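Local coordinates for Lmo0488 protein (Listeria monocytogenes serovar 1/2a, PDB 5TED) that binds shikimate in its effector-binding domain and, as a LysR-type transcriptional regulator, activates transcription of protocatechuate biosynthesis genes, at residues Q23-V28 with S193-D198. Numbering follows the deposited sequence.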
ATOM      1  N   GLN A  23       6.058  10.084  16.237  1.00 12.25           N
ATOM      2  CA  GLN A  23       7.128   9.884  17.205  1.00 12.20           C
ATOM      3  C   GLN A  23       7.490  11.202  17.894  1.00 15.81           C
ATOM      4  O   GLN A  23       7.608  11.259  19.122  1.00 15.62           O
ATOM      5  CB  GLN A  23       8.341   9.249  16.514  1.00 18.84           C
ATOM      6  CG  GLN A  23       9.417   8.727  17.472  1.00 24.74           C
ATOM      7  CD  GLN A  23      10.312   9.818  18.000  1.00 24.08           C
ATOM      8  OE1 GLN A  23      10.656  10.750  17.282  1.00 28.52           O
ATOM      9  NE2 GLN A  23      10.703   9.702  19.258  1.00 28.11           N
ATOM     10  N   ASN A  24       7.649  12.282  17.117  1.00 16.59           N
ATOM     11  CA  ASN A  24       8.020  13.563  17.713  1.00 19.79           C
ATOM     12  C   ASN A  24       6.878  14.149  18.542  1.00 15.71           C
ATOM     13  O   ASN A  24       7.108  14.677  19.638  1.00 16.75           O
ATOM     14  CB  ASN A  24       8.464  14.546  16.625  1.00 15.58           C
ATOM     15  CG  ASN A  24       9.922  14.348  16.213  1.00 21.53           C
ATOM     16  OD1 ASN A  24      10.824  14.852  16.884  1.00 19.65           O
ATOM     17  ND2 ASN A  24      10.162  13.621  15.119  1.00 16.16           N
ATOM     18  N   PHE A  25       5.640  14.024  18.069  1.00 13.81           N
ATOM     19  CA  PHE A  25       4.494  14.466  18.864  1.00 13.40           C
ATOM     20  C   PHE A  25       4.449  13.781  20.227  1.00 17.97           C
ATOM     21  O   PHE A  25       4.213  14.429  21.260  1.00 15.34           O
ATOM     22  CB  PHE A  25       3.212  14.169  18.082  1.00 12.52           C
ATOM     23  CG  PHE A  25       1.949  14.606  18.768  1.00 15.23           C
ATOM     24  CD1 PHE A  25       1.612  15.943  18.823  1.00 15.54           C
ATOM     25  CD2 PHE A  25       1.054  13.672  19.272  1.00 17.08           C
ATOM     26  CE1 PHE A  25       0.439  16.355  19.418  1.00 18.61           C
ATOM     27  CE2 PHE A  25      -0.136  14.074  19.851  1.00 19.67           C
ATOM     28  CZ  PHE A  25      -0.444  15.422  19.928  1.00 16.19           C
ATOM     29  N   THR A  26       4.692  12.474  20.254  1.00 18.27           N
ATOM     30  CA  THR A  26       4.488  11.654  21.444  1.00 19.18           C
ATOM     31  C   THR A  26       5.624  11.764  22.448  1.00 22.56           C
ATOM     32  O   THR A  26       5.505  11.216  23.557  1.00 19.20           O
ATOM     33  CB  THR A  26       4.278  10.187  21.031  1.00 16.88           C
ATOM     34  OG1 THR A  26       3.159  10.113  20.136  1.00 20.56           O
ATOM     35  CG2 THR A  26       3.963   9.307  22.254  1.00 28.95           C
ATOM     36  N   LYS A  27       6.723  12.442  22.097  1.00 19.24           N
ATOM     37  CA  LYS A  27       7.774  12.670  23.080  1.00 22.03           C
ATOM     38  C   LYS A  27       7.305  13.597  24.186  1.00 23.01           C
ATOM     39  O   LYS A  27       7.794  13.505  25.318  1.00 25.06           O
ATOM     40  CB  LYS A  27       8.993  13.319  22.424  1.00 19.03           C
ATOM     41  CG  LYS A  27       9.685  12.502  21.392  1.00 26.86           C
ATOM     42  CD  LYS A  27      10.514  13.381  20.475  1.00 27.70           C
ATOM     43  CE  LYS A  27      11.738  13.937  21.155  1.00 29.09           C
ATOM     44  NZ  LYS A  27      12.528  14.732  20.170  1.00 28.38           N
ATOM     45  N   VAL A  28       6.346  14.474  23.884  1.00 18.39           N
ATOM     46  CA  VAL A  28       5.843  15.431  24.870  1.00 29.26           C
ATOM     47  C   VAL A  28       5.021  14.721  25.935  1.00 31.52           C
ATOM     48  O   VAL A  28       4.143  13.903  25.626  1.00 24.09           O
ATOM     49  CB  VAL A  28       5.020  16.534  24.183  1.00 27.45           C
ATOM     50  CG1 VAL A  28       4.613  17.590  25.183  1.00 32.06           C
ATOM     51  CG2 VAL A  28       5.809  17.157  23.046  1.00 33.21           C
ATOM     52  N   SER A 193      -6.745  16.332  18.852  1.00 15.79           N
ATOM     53  CA  SER A 193      -6.619  16.540  17.409  1.00 20.87           C
ATOM     54  C   SER A 193      -6.072  17.919  17.107  1.00 18.35           C
ATOM     55  O   SER A 193      -5.251  18.085  16.200  1.00 16.99           O
ATOM     56  CB  SER A 193      -7.962  16.359  16.692  1.00 24.41           C
ATOM     57  OG  SER A 193      -8.423  15.029  16.795  1.00 35.08           O
ATOM     58  N   LYS A 194      -6.549  18.929  17.837  1.00 21.88           N
ATOM     59  CA  LYS A 194      -6.019  20.274  17.671  1.00 22.08           C
ATOM     60  C   LYS A 194      -4.538  20.329  18.022  1.00 21.04           C
ATOM     61  O   LYS A 194      -3.740  20.925  17.294  1.00 19.46           O
ATOM     62  CB  LYS A 194      -6.836  21.248  18.523  1.00 26.74           C
ATOM     63  CG  LYS A 194      -6.235  22.635  18.660  1.00 44.47           C
ATOM     64  CD  LYS A 194      -6.255  23.401  17.347  1.00 56.68           C
ATOM     65  CE  LYS A 194      -5.777  24.838  17.536  1.00 63.35           C
ATOM     66  NZ  LYS A 194      -5.503  25.503  16.228  1.00 63.26           N
ATOM     67  N   ALA A 195      -4.144  19.690  19.119  1.00 17.64           N
ATOM     68  CA  ALA A 195      -2.737  19.687  19.479  1.00 21.59           C
ATOM     69  C   ALA A 195      -1.911  19.053  18.373  1.00 19.57           C
ATOM     70  O   ALA A 195      -0.854  19.576  18.005  1.00 19.80           O
ATOM     71  CB  ALA A 195      -2.520  18.959  20.808  1.00 20.20           C
ATOM     72  N   PHE A 196      -2.400  17.949  17.799  1.00 13.84           N
ATOM     73  CA  PHE A 196      -1.647  17.307  16.732  1.00 12.20           C
ATOM     74  C   PHE A 196      -1.627  18.143  15.456  1.00 21.90           C
ATOM     75  O   PHE A 196      -0.594  18.218  14.780  1.00 19.27           O
ATOM     76  CB  PHE A 196      -2.205  15.924  16.432  1.00 11.99           C
ATOM     77  CG  PHE A 196      -1.408  15.194  15.395  1.00 11.52           C
ATOM     78  CD1 PHE A 196      -0.185  14.629  15.730  1.00 15.45           C
ATOM     79  CD2 PHE A 196      -1.868  15.092  14.086  1.00 16.04           C
ATOM     80  CE1 PHE A 196       0.575  13.959  14.787  1.00 10.93           C
ATOM     81  CE2 PHE A 196      -1.120  14.417  13.128  1.00 17.09           C
ATOM     82  CZ  PHE A 196       0.110  13.859  13.477  1.00 11.86           C
ATOM     83  N   LYS A 197      -2.764  18.737  15.085  1.00 24.25           N
ATOM     84  CA  LYS A 197      -2.795  19.593  13.903  1.00 20.35           C
ATOM     85  C   LYS A 197      -1.773  20.717  14.019  1.00 15.67           C
ATOM     86  O   LYS A 197      -0.958  20.922  13.111  1.00 16.45           O
ATOM     87  CB  LYS A 197      -4.198  20.164  13.698  1.00 15.66           C
ATOM     88  CG  LYS A 197      -4.337  21.083  12.477  1.00 14.69           C
ATOM     89  CD  LYS A 197      -5.724  21.750  12.455  1.00 21.32           C
ATOM     90  CE  LYS A 197      -5.898  22.642  11.235  1.00 23.00           C
ATOM     91  NZ  LYS A 197      -7.278  23.212  11.215  1.00 27.89           N
ATOM     92  N   ASP A 198      -1.809  21.464  15.127  1.00 20.57           N
ATOM     93  CA  ASP A 198      -0.867  22.567  15.303  1.00 24.01           C
ATOM     94  C   ASP A 198       0.576  22.073  15.298  1.00 15.91           C
ATOM     95  O   ASP A 198       1.455  22.686  14.672  1.00 19.96           O
ATOM     96  CB  ASP A 198      -1.157  23.310  16.608  1.00 22.07           C
ATOM     97  CG  ASP A 198      -2.483  24.057  16.584  1.00 30.36           C
ATOM     98  OD1 ASP A 198      -3.070  24.225  15.491  1.00 34.72           O
ATOM     99  OD2 ASP A 198      -2.924  24.502  17.666  1.00 35.24           O
TER
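Phe25 and Phe196 form a T-shaped (edge-to-face) pair that joins helix 17-26 to helix 191-208 in the effector-binding domain, which has the periplasmic-binding-protein type of fold. Ahead of Phe25 on the first segment, Gln23 packs on Val147 of the second subunit, and Asn24 sends ND2 back to Glu20 O. Phe25 then carries the contact alone for its segment. With CG anti to the backbone N (chi1 -178°), its ring reaches out to the second helix, and CE1 stops 3.5 Å from Phe196 CA. The Phe25 and Phe196 planes meet at 87° with centroids 5.1 Å apart, and Phe196 gives the edge, since Phe25 CG lies near the plane of its ring. Phe196 CB also stands over the Phe25 face, 4.2 Å from the ring centroid and 24° off the normal, which qualifies as a CH-pi contact. Ala195 adds a looser methyl contact, CB lying 4.2 Å from Phe25 CE1. Beyond the pair, His31 stacks on Phe25, while Phe196 packs against Ile5 and Leu7 of strand 4-10. Next along the segment, Thr26 packs on Tyr149 of the second subunit. Phe196 CD1 stands over the middle of the Phe25 face, its nearest atom there being Phe25 CG at 3.7 Å.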